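Local coordinates for protein 336aa long hypothetical dTDP-glucose 4,6-dehydratase (Pyrococcus horikoshii, PDB 2HUN) that binds NAD in a Rossmann-fold domain and probably converts dTDP-glucose to dTDP-4-keto-6-deoxyglucose by loss of water, at residues A[125-130]-A[149-154]; A[132-137]-A[278-283]; A[216-221]-A[242-247]. One frame throughout, in Å; residues are numbered along the deposited sequence.

Interaction 1: residues A[125-130]-A[149-154]; sequences VSTDEV and SPYSAT. With NAD (nicotinamide-adenine-dinucleotide), chain C.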
loop_
_atom_site.group_PDB
_atom_site.type_symbol
_atom_site.label_atom_id
_atom_site.label_comp_id
_atom_site.label_asym_id
_atom_site.label_seq_id
_atom_site.Cartn_x
_atom_site.Cartn_y
_atom_site.Cartn_z
ATOM N N VAL A 125 -3.029 8.384 -10.517
ATOM C CA VAL A 125 -1.655 8.615 -10.961
ATOM C C VAL A 125 -0.655 8.290 -9.837
ATOM O O VAL A 125 -0.750 8.810 -8.719
ATOM C CB VAL A 125 -1.455 10.081 -11.431
ATOM C CG1 VAL A 125 -0.036 10.268 -11.983
ATOM C CG2 VAL A 125 -2.470 10.416 -12.513
ATOM N N SER A 126 0.309 7.428 -10.143
ATOM C CA SER A 126 1.292 7.024 -9.149
ATOM C C SER A 126 2.721 7.119 -9.696
ATOM O O SER A 126 2.937 7.642 -10.797
ATOM C CB SER A 126 0.972 5.600 -8.668
ATOM O OG SER A 126 1.697 5.262 -7.500
ATOM N N THR A 127 3.682 6.581 -8.945
ATOM C CA THR A 127 5.096 6.678 -9.312
ATOM C C THR A 127 5.918 5.398 -9.433
ATOM O O THR A 127 5.619 4.377 -8.809
ATOM C CB THR A 127 5.828 7.583 -8.303
ATOM O OG1 THR A 127 7.233 7.581 -8.576
ATOM C CG2 THR A 127 5.600 7.084 -6.899
ATOM N N ASP A 128 6.989 5.487 -10.220
ATOM C CA ASP A 128 7.902 4.366 -10.435
ATOM C C ASP A 128 8.656 4.059 -9.141
ATOM O O ASP A 128 9.252 2.990 -8.992
ATOM C CB ASP A 128 8.892 4.702 -11.568
ATOM C CG ASP A 128 9.822 5.883 -11.232
ATOM O OD1 ASP A 128 9.459 6.744 -10.404
ATOM O OD2 ASP A 128 10.922 5.953 -11.822
ATOM N N GLU A 129 8.614 4.995 -8.198
ATOM C CA GLU A 129 9.301 4.802 -6.928
ATOM C C GLU A 129 8.651 3.760 -6.022
ATOM O O GLU A 129 9.289 3.279 -5.083
ATOM C CB GLU A 129 9.425 6.130 -6.169
ATOM C CG GLU A 129 10.469 7.083 -6.748
ATOM C CD GLU A 129 10.673 8.314 -5.875
ATOM O OE1 GLU A 129 11.140 8.164 -4.727
ATOM O OE2 GLU A 129 10.356 9.427 -6.334
ATOM N N VAL A 130 7.400 3.398 -6.291
ATOM C CA VAL A 130 6.736 2.403 -5.447
ATOM C C VAL A 130 7.474 1.069 -5.458
ATOM O O VAL A 130 7.465 0.351 -4.467
ATOM C CB VAL A 130 5.268 2.161 -5.872
ATOM C CG1 VAL A 130 4.424 3.386 -5.545
ATOM C CG2 VAL A 130 5.200 1.840 -7.363
ATOM N N SER A 149 10.826 5.261 1.048
ATOM C CA SER A 149 10.606 6.523 1.758
ATOM C C SER A 149 9.139 6.648 2.135
ATOM O O SER A 149 8.292 5.957 1.574
ATOM C CB SER A 149 11.011 7.720 0.884
ATOM O OG SER A 149 10.086 7.938 -0.175
ATOM N N PRO A 150 8.817 7.523 3.103
ATOM C CA PRO A 150 7.413 7.677 3.491
ATOM C C PRO A 150 6.601 8.152 2.294
ATOM O O PRO A 150 5.422 7.825 2.153
ATOM C CB PRO A 150 7.474 8.720 4.608
ATOM C CG PRO A 150 8.797 8.423 5.254
ATOM C CD PRO A 150 9.701 8.237 4.041
ATOM N N TYR A 151 7.237 8.929 1.429
ATOM C CA TYR A 151 6.548 9.416 0.248
ATOM C C TYR A 151 6.107 8.252 -0.643
ATOM O O TYR A 151 4.928 8.134 -0.978
ATOM C CB TYR A 151 7.449 10.353 -0.566
ATOM C CG TYR A 151 7.019 10.493 -2.014
ATOM C CD1 TYR A 151 5.781 11.044 -2.344
ATOM C CD2 TYR A 151 7.834 10.036 -3.053
ATOM C CE1 TYR A 151 5.359 11.138 -3.672
ATOM C CE2 TYR A 151 7.421 10.128 -4.391
ATOM C CZ TYR A 151 6.182 10.680 -4.691
ATOM O OH TYR A 151 5.762 10.796 -6.003
ATOM N N SER A 152 7.055 7.400 -1.032
ATOM C CA SER A 152 6.724 6.286 -1.911
ATOM C C SER A 152 5.892 5.225 -1.189
ATOM O O SER A 152 5.099 4.523 -1.811
ATOM C CB SER A 152 7.999 5.670 -2.525
ATOM O OG SER A 152 8.888 5.169 -1.540
ATOM N N ALA A 153 6.049 5.127 0.126
ATOM C CA ALA A 153 5.281 4.151 0.889
ATOM C C ALA A 153 3.814 4.577 0.947
ATOM O O ALA A 153 2.910 3.727 0.919
ATOM C CB ALA A 153 5.845 4.009 2.296
ATOM N N THR A 154 3.577 5.885 1.030
ATOM C CA THR A 154 2.208 6.393 1.077
ATOM C C THR A 154 1.585 6.333 -0.317
ATOM O O THR A 154 0.386 6.100 -0.459
ATOM C CB THR A 154 2.142 7.831 1.642
ATOM O OG1 THR A 154 3.019 8.695 0.905
ATOM C CG2 THR A 154 2.558 7.829 3.105
HETATM P PA NAD C . 3.485 18.917 -7.921
HETATM O O1A NAD C . 4.113 18.914 -6.591
HETATM O O2A NAD C . 3.993 19.844 -8.971
HETATM O O5B NAD C . 1.931 19.251 -7.709
HETATM C C5B NAD C . 1.075 18.515 -6.822
HETATM C C4B NAD C . -0.251 19.285 -6.863
HETATM O O4B NAD C . -1.239 18.623 -6.049
HETATM C C3B NAD C . -0.085 20.722 -6.290
HETATM O O3B NAD C . -0.733 21.679 -7.145
HETATM C C2B NAD C . -0.678 20.602 -4.874
HETATM O O2B NAD C . -1.194 21.801 -4.296
HETATM C C1B NAD C . -1.744 19.523 -5.067
HETATM N N9A NAD C . -2.061 18.759 -3.840
HETATM C C8A NAD C . -1.218 18.100 -3.023
HETATM N N7A NAD C . -1.910 17.543 -2.031
HETATM C C5A NAD C . -3.196 17.836 -2.198
HETATM C C6A NAD C . -4.394 17.542 -1.488
HETATM N N6A NAD C . -4.422 16.823 -0.375
HETATM N N1A NAD C . -5.600 18.061 -2.015
HETATM C C2A NAD C . -5.593 18.832 -3.188
HETATM N N3A NAD C . -4.464 19.109 -3.854
HETATM C C4A NAD C . -3.297 18.616 -3.363
HETATM O O3 NAD C . 3.786 17.462 -8.485
HETATM P PN NAD C . 3.525 16.679 -9.836
HETATM O O1N NAD C . 4.911 16.320 -10.256
HETATM O O2N NAD C . 2.769 17.487 -10.814
HETATM O O5D NAD C . 2.825 15.294 -9.381
HETATM C C5D NAD C . 1.558 14.839 -9.863
HETATM C C4D NAD C . 1.425 13.323 -9.568
HETATM O O4D NAD C . 2.303 12.561 -10.414
HETATM C C3D NAD C . 1.750 12.974 -8.110
HETATM O O3D NAD C . 0.759 12.025 -7.636
HETATM C C2D NAD C . 3.168 12.343 -8.198
HETATM O O2D NAD C . 3.346 11.389 -7.147
HETATM C C1D NAD C . 3.145 11.732 -9.590
HETATM N N1N NAD C . 4.466 11.602 -10.238
HETATM C C2N NAD C . 5.240 12.740 -10.646
HETATM C C3N NAD C . 6.482 12.528 -11.269
HETATM C C7N NAD C . 7.364 13.707 -11.744
HETATM O O7N NAD C . 8.357 13.463 -12.440
HETATM N N7N NAD C . 7.031 14.948 -11.414
HETATM C C4N NAD C . 6.958 11.210 -11.483
HETATM C C5N NAD C . 6.185 10.104 -11.073
HETATM C C6N NAD C . 4.938 10.284 -10.452
HETATM O O HOH W 1 11.031 4.187 -2.863
HETATM O O HOH W 2 11.413 7.207 -2.492
#
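Y151 swings CG anti to its own backbone N (chi1 159°); E129 keeps CG anti to its carbonyl carbon (chi1 -74°), and its extended chain brings the carboxylate beside the phenol. E129 OE2 approaches the ring edge, near its plane, 3.6 Å from Y151 CE2; carboxylate and ring planes stand 59° apart. At the far end of the ring Y151 OH is hydrogen-bonded to the NAD ribose hydroxyl O2D at 2.7 Å, which lies in the ring plane. T127 CG2 comes obliquely to the phenol, 3.8 Å from Y151 OH, while T127 CB faces the nicotinamide, 3.6 Å from NAD C6N. T127 OG1 accepts from E129 N at 3.0 Å, an ST turn at the end of strand 121-127. Nearer the backbone, E129 CB packs on S152 CB at 3.9 Å, and a water joins E129 O to S152 OG. S149 and S152 form a capping box at the start of helix 150-168, S152 N donating to S149 OG over 3.2 Å. K155, one helical turn beyond Y151, bonds to both NAD and V125 O. Y151 and K155 make up the YxxxK signature of short-chain dehydrogenase/reductases, and T127-D128-E129 reads as the Thr-Asp-Glu triplet of dTDP-glucose 4,6-dehydratases, consistent with a contact that helps form the nicotinamide end of the active site.

Interaction 2: residues A[132-137]-A[278-283]; sequences GDILKG and DLRYSL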
loop_
_atom_site.group_PDB
_atom_site.type_symbol
_atom_site.label_atom_id
_atom_site.label_comp_id
_atom_site.label_asym_id
_atom_site.label_seq_id
_atom_site.Cartn_x
_atom_site.Cartn_y
_atom_site.Cartn_z
ATOM N N GLY A 132 10.762 0.640 -5.683
ATOM C CA GLY A 132 12.094 0.665 -5.106
ATOM C C GLY A 132 13.120 0.547 -6.220
ATOM O O GLY A 132 12.753 0.494 -7.397
ATOM N N ASP A 133 14.398 0.476 -5.876
ATOM C CA ASP A 133 15.429 0.409 -6.912
ATOM C C ASP A 133 15.676 -0.970 -7.504
ATOM O O ASP A 133 15.206 -1.977 -6.984
ATOM C CB ASP A 133 16.743 0.971 -6.365
ATOM C CG ASP A 133 17.311 0.131 -5.250
ATOM O OD1 ASP A 133 16.623 -0.031 -4.222
ATOM O OD2 ASP A 133 18.447 -0.368 -5.402
ATOM N N ILE A 134 16.425 -1.000 -8.601
ATOM C CA ILE A 134 16.751 -2.246 -9.282
ATOM C C ILE A 134 18.023 -2.034 -10.106
ATOM O O ILE A 134 18.075 -1.183 -11.000
ATOM C CB ILE A 134 15.578 -2.698 -10.196
ATOM C CG1 ILE A 134 16.008 -3.884 -11.067
ATOM C CG2 ILE A 134 15.115 -1.536 -11.055
ATOM C CD1 ILE A 134 14.851 -4.559 -11.773
ATOM N N LEU A 135 19.057 -2.804 -9.788
ATOM C CA LEU A 135 20.334 -2.691 -10.483
ATOM C C LEU A 135 20.280 -3.092 -11.951
ATOM O O LEU A 135 20.890 -2.445 -12.799
ATOM C CB LEU A 135 21.394 -3.521 -9.756
ATOM C CG LEU A 135 22.026 -2.873 -8.516
ATOM C CD1 LEU A 135 20.957 -2.312 -7.581
ATOM C CD2 LEU A 135 22.874 -3.918 -7.800
ATOM N N LYS A 136 19.550 -4.155 -12.259
ATOM C CA LYS A 136 19.457 -4.601 -13.641
ATOM C C LYS A 136 18.045 -5.081 -13.987
ATOM O O LYS A 136 17.401 -5.765 -13.197
ATOM C CB LYS A 136 20.474 -5.713 -13.894
ATOM C CG LYS A 136 20.648 -6.084 -15.357
ATOM C CD LYS A 136 21.594 -7.276 -15.508
ATOM C CE LYS A 136 21.660 -7.752 -16.952
ATOM N NZ LYS A 136 22.411 -9.030 -17.080
ATOM N N GLY A 137 17.574 -4.714 -15.175
ATOM C CA GLY A 137 16.239 -5.107 -15.593
ATOM C C GLY A 137 15.220 -4.019 -15.299
ATOM O O GLY A 137 15.589 -2.880 -15.017
ATOM N N ASP A 278 22.429 7.278 -5.749
ATOM C CA ASP A 278 23.134 6.104 -6.271
ATOM C C ASP A 278 22.176 5.014 -6.782
ATOM O O ASP A 278 22.569 3.895 -7.082
ATOM C CB ASP A 278 24.013 5.540 -5.153
ATOM C CG ASP A 278 23.246 5.587 -3.839
ATOM O OD1 ASP A 278 22.653 6.628 -3.558
ATOM O OD2 ASP A 278 23.248 4.592 -3.118
ATOM N N LEU A 279 20.866 5.327 -6.815
ATOM C CA LEU A 279 19.904 4.260 -7.106
ATOM C C LEU A 279 19.292 4.363 -8.511
ATOM O O LEU A 279 19.079 5.434 -9.058
ATOM C CB LEU A 279 18.810 4.293 -6.044
ATOM C CG LEU A 279 19.362 4.144 -4.631
ATOM C CD1 LEU A 279 18.263 3.842 -3.611
ATOM C CD2 LEU A 279 20.387 3.019 -4.508
ATOM N N ARG A 280 19.048 3.176 -9.100
ATOM C CA ARG A 280 18.404 3.109 -10.402
ATOM C C ARG A 280 16.941 2.663 -10.278
ATOM O O ARG A 280 16.601 1.753 -9.534
ATOM C CB ARG A 280 19.177 2.099 -11.257
ATOM C CG ARG A 280 18.510 1.798 -12.604
ATOM C CD ARG A 280 19.402 0.946 -13.524
ATOM N NE ARG A 280 18.751 0.680 -14.815
ATOM C CZ ARG A 280 17.954 -0.410 -14.899
ATOM N NH1 ARG A 280 17.751 -1.183 -13.846
ATOM N NH2 ARG A 280 17.342 -0.695 -16.058
ATOM N N TYR A 281 16.081 3.350 -11.017
ATOM C CA TYR A 281 14.660 3.051 -11.045
ATOM C C TYR A 281 14.364 2.747 -12.498
ATOM O O TYR A 281 14.817 3.472 -13.378
ATOM C CB TYR A 281 13.861 4.263 -10.581
ATOM C CG TYR A 281 14.060 4.564 -9.118
ATOM C CD1 TYR A 281 13.244 3.980 -8.153
ATOM C CD2 TYR A 281 15.082 5.412 -8.696
ATOM C CE1 TYR A 281 13.435 4.234 -6.799
ATOM C CE2 TYR A 281 15.288 5.673 -7.341
ATOM C CZ TYR A 281 14.460 5.082 -6.401
ATOM O OH TYR A 281 14.646 5.349 -5.066
ATOM N N SER A 282 13.626 1.675 -12.757
ATOM C CA SER A 282 13.329 1.312 -14.133
ATOM C C SER A 282 11.989 0.594 -14.266
ATOM O O SER A 282 11.727 -0.386 -13.571
ATOM C CB SER A 282 14.457 0.434 -14.680
ATOM O OG SER A 282 14.278 0.174 -16.055
ATOM N N LEU A 283 11.147 1.095 -15.166
ATOM C CA LEU A 283 9.832 0.516 -15.398
ATOM C C LEU A 283 9.721 -0.147 -16.764
ATOM O O LEU A 283 10.206 0.371 -17.769
ATOM C CB LEU A 283 8.740 1.585 -15.301
ATOM C CG LEU A 283 8.595 2.399 -14.015
ATOM C CD1 LEU A 283 7.273 3.153 -14.072
ATOM C CD2 LEU A 283 8.627 1.495 -12.803
HETATM O O HOH W 3 11.694 1.309 -10.034
#
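D133 and R280 bring two irregular segments together: D133 CA packs close to R280 O, the same carbonyl accepts from I134 N at 2.9 Å, and the CA atoms of D133 and Y281 come within 5.0 Å. Further on, R280 takes over with its side chain. CG lies anti to its backbone N (chi1 173°) and the chain stays extended to NE, which lays the methylenes along I134 O; the turn at NE (chi4 -88°) then sets the guanidinium plane toward the loop carbonyls. Its NH1 donates to I134 O at 2.9 Å, from a position 44° out of that carbonyl's plane. NH1 and NH2 both grip G137 O end-on, 3.0 Å from each, with the oxygen close to the guanidinium plane. One loop connects strand 121-127 with helix 150-168 of the Rossmann domain; the other lies between strand 268-271 and helix 286-292, in the C-terminal part of this extended short-chain dehydrogenase/reductase fold. The guanidinium carries S282 CB over one face, offset toward the rim, and NH2 also forms a salt bridge with E247, whose carboxylate bonds S282 OG as well. I134 CG2 lies 3.9 Å from R280 NH1. A leucine in place of R280 would probably leave the carbonyls of I134 and G137 without these donors and E247 without its cationic mate, letting the loop around G137 move away. At the other end D133 CB meets L279 CB at 3.9 Å, and the Y281 ring comes obliquely to the backbone of G132, its CD1 3.6 Å from G132 O. A water donates to that carbonyl and accepts a weak bond from S282 N.

Interaction 3: residues A[216-221]-A[242-247]; sequences DWLYVE and ISAGEE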
loop_
_atom_site.group_PDB
_atom_site.type_symbol
_atom_site.label_atom_id
_atom_site.label_comp_id
_atom_site.label_asym_id
_atom_site.label_seq_id
_atom_site.Cartn_x
_atom_site.Cartn_y
_atom_site.Cartn_z
ATOM N N ASP A 216 14.941 7.256 -15.837
ATOM C CA ASP A 216 14.244 7.306 -17.106
ATOM C C ASP A 216 13.592 8.684 -17.192
ATOM O O ASP A 216 12.991 9.156 -16.226
ATOM C CB ASP A 216 13.180 6.203 -17.164
ATOM C CG ASP A 216 12.497 6.122 -18.515
ATOM O OD1 ASP A 216 13.188 5.820 -19.510
ATOM O OD2 ASP A 216 11.270 6.367 -18.588
ATOM N N TRP A 217 13.728 9.336 -18.339
ATOM C CA TRP A 217 13.141 10.654 -18.520
ATOM C C TRP A 217 12.007 10.601 -19.523
ATOM O O TRP A 217 12.173 10.129 -20.651
ATOM C CB TRP A 217 14.214 11.659 -18.946
ATOM C CG TRP A 217 15.237 11.858 -17.867
ATOM C CD1 TRP A 217 16.430 11.204 -17.732
ATOM C CD2 TRP A 217 15.100 12.686 -16.704
ATOM N NE1 TRP A 217 17.040 11.568 -16.555
ATOM C CE2 TRP A 217 16.246 12.478 -15.906
ATOM C CE3 TRP A 217 14.118 13.580 -16.258
ATOM C CZ2 TRP A 217 16.437 13.133 -14.684
ATOM C CZ3 TRP A 217 14.309 14.231 -15.040
ATOM C CH2 TRP A 217 15.460 14.002 -14.272
ATOM N N LEU A 218 10.844 11.076 -19.091
ATOM C CA LEU A 218 9.649 11.081 -19.924
ATOM C C LEU A 218 9.123 12.500 -20.133
ATOM O O LEU A 218 8.795 13.187 -19.162
ATOM C CB LEU A 218 8.573 10.224 -19.248
ATOM C CG LEU A 218 7.172 10.116 -19.853
ATOM C CD1 LEU A 218 7.234 9.339 -21.151
ATOM C CD2 LEU A 218 6.253 9.416 -18.862
ATOM N N TYR A 219 9.036 12.939 -21.387
ATOM C CA TYR A 219 8.518 14.281 -21.667
ATOM C C TYR A 219 7.094 14.344 -21.119
ATOM O O TYR A 219 6.283 13.461 -21.389
ATOM C CB TYR A 219 8.518 14.572 -23.171
ATOM C CG TYR A 219 8.161 16.013 -23.493
ATOM C CD1 TYR A 219 8.891 17.070 -22.946
ATOM C CD2 TYR A 219 7.068 16.320 -24.309
ATOM C CE1 TYR A 219 8.541 18.396 -23.195
ATOM C CE2 TYR A 219 6.710 17.642 -24.565
ATOM C CZ TYR A 219 7.450 18.676 -24.000
ATOM O OH TYR A 219 7.080 19.981 -24.213
ATOM N N VAL A 220 6.791 15.382 -20.345
ATOM C CA VAL A 220 5.475 15.501 -19.728
ATOM C C VAL A 220 4.292 15.337 -20.683
ATOM O O VAL A 220 3.309 14.680 -20.337
ATOM C CB VAL A 220 5.332 16.840 -18.949
ATOM C CG1 VAL A 220 5.310 18.030 -19.915
ATOM C CG2 VAL A 220 4.073 16.805 -18.090
ATOM N N GLU A 221 4.368 15.908 -21.882
ATOM C CA GLU A 221 3.247 15.759 -22.810
ATOM C C GLU A 221 3.004 14.280 -23.149
ATOM O O GLU A 221 1.856 13.864 -23.347
ATOM C CB GLU A 221 3.477 16.554 -24.103
ATOM C CG GLU A 221 2.213 16.697 -24.953
ATOM C CD GLU A 221 2.487 17.281 -26.327
ATOM O OE1 GLU A 221 3.136 18.344 -26.403
ATOM O OE2 GLU A 221 2.055 16.681 -27.334
ATOM N N ILE A 242 4.331 3.551 -17.196
ATOM C CA ILE A 242 4.561 4.486 -18.296
ATOM C C ILE A 242 6.019 4.933 -18.236
ATOM O O ILE A 242 6.437 5.574 -17.269
ATOM C CB ILE A 242 3.659 5.737 -18.182
ATOM C CG1 ILE A 242 2.186 5.319 -18.086
ATOM C CG2 ILE A 242 3.872 6.633 -19.393
ATOM C CD1 ILE A 242 1.228 6.479 -17.808
ATOM N N SER A 243 6.781 4.583 -19.271
ATOM C CA SER A 243 8.194 4.923 -19.355
ATOM C C SER A 243 8.625 5.092 -20.805
ATOM O O SER A 243 8.104 4.433 -21.709
ATOM C CB SER A 243 9.050 3.838 -18.686
ATOM O OG SER A 243 8.914 2.594 -19.354
ATOM N N ALA A 244 9.591 5.974 -21.022
ATOM C CA ALA A 244 10.072 6.252 -22.363
ATOM C C ALA A 244 11.236 5.381 -22.810
ATOM O O ALA A 244 11.546 5.325 -23.997
ATOM C CB ALA A 244 10.455 7.719 -22.467
ATOM N N GLY A 245 11.874 4.697 -21.868
ATOM C CA GLY A 245 13.015 3.877 -22.219
ATOM C C GLY A 245 14.198 4.770 -22.552
ATOM O O GLY A 245 14.988 4.473 -23.444
ATOM N N GLU A 246 14.308 5.883 -21.834
ATOM C CA GLU A 246 15.391 6.845 -22.039
ATOM C C GLU A 246 16.109 6.991 -20.707
ATOM O O GLU A 246 15.996 8.024 -20.038
ATOM C CB GLU A 246 14.835 8.219 -22.457
ATOM C CG GLU A 246 14.063 8.276 -23.779
ATOM C CD GLU A 246 14.943 8.052 -24.995
ATOM O OE1 GLU A 246 16.180 8.058 -24.843
ATOM O OE2 GLU A 246 14.397 7.880 -26.109
ATOM N N GLU A 247 16.827 5.947 -20.311
ATOM C CA GLU A 247 17.541 5.970 -19.041
ATOM C C GLU A 247 18.892 6.623 -19.217
ATOM O O GLU A 247 19.721 6.168 -20.006
ATOM C CB GLU A 247 17.677 4.548 -18.497
ATOM C CG GLU A 247 16.316 3.912 -18.272
ATOM C CD GLU A 247 16.381 2.507 -17.719
ATOM O OE1 GLU A 247 17.488 1.937 -17.637
ATOM O OE2 GLU A 247 15.311 1.972 -17.371
#
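D216 CB, at the base of the side chain, rests 4.0 Å from E247 CG, where the two residues form an antiparallel non-hydrogen-bonded pair with both side chains on one face of the sheet. CG stands anti to its backbone N (chi1 -175°), which carries the carboxylate in under the turn of residues 244-246. OD1 accepts from E246 N at 2.6 Å, the amide approaching almost head-on to the CG-OD1 bond. OD2 uses its syn lone pair for A244 N at 3.0 Å, lies 3.4 Å from S243 CB, and is also bonded to T179 OG1 of the central strand 172-182. A buried carboxylate is thus met by turn amides and a hydroxyl. W217 N donates to E246 O over 3.1 Å. Beyond it the contact turns apolar. The two branches of L218 divide their work, CD1 on A244 CB at 3.8 Å and CD2 on I242 CG2 at 3.7 Å, beside the NAD-binding residue N181. An aspartate thus holds a tight connection between strands 239-242 and 247-248, the latter pairing antiparallel with strand 215-219 in an otherwise parallel Rossmann-type sheet.

In the fold
Interaction 1 closes first along the chain; the segments of interaction 2 alternate with it and enclose interaction 3. Interactions 1 and 3 both reach the large sheet, on strands 121-127 and 215-219, which flank strand 172-182; their centres are about 17 Å apart and their nearest atoms about 6 Å. Interaction 2, about 14 Å from either by centres, lies nearer the surface and touches both. D128 packs on Y281 and L283, while L283 O probably hydrogen-bonds to S243 OG of interaction 3. The loop of residues 278-283 therefore links the surroundings of strand 121-127, beside the nicotinamide, to the connection between strands 239-242 and 247-248.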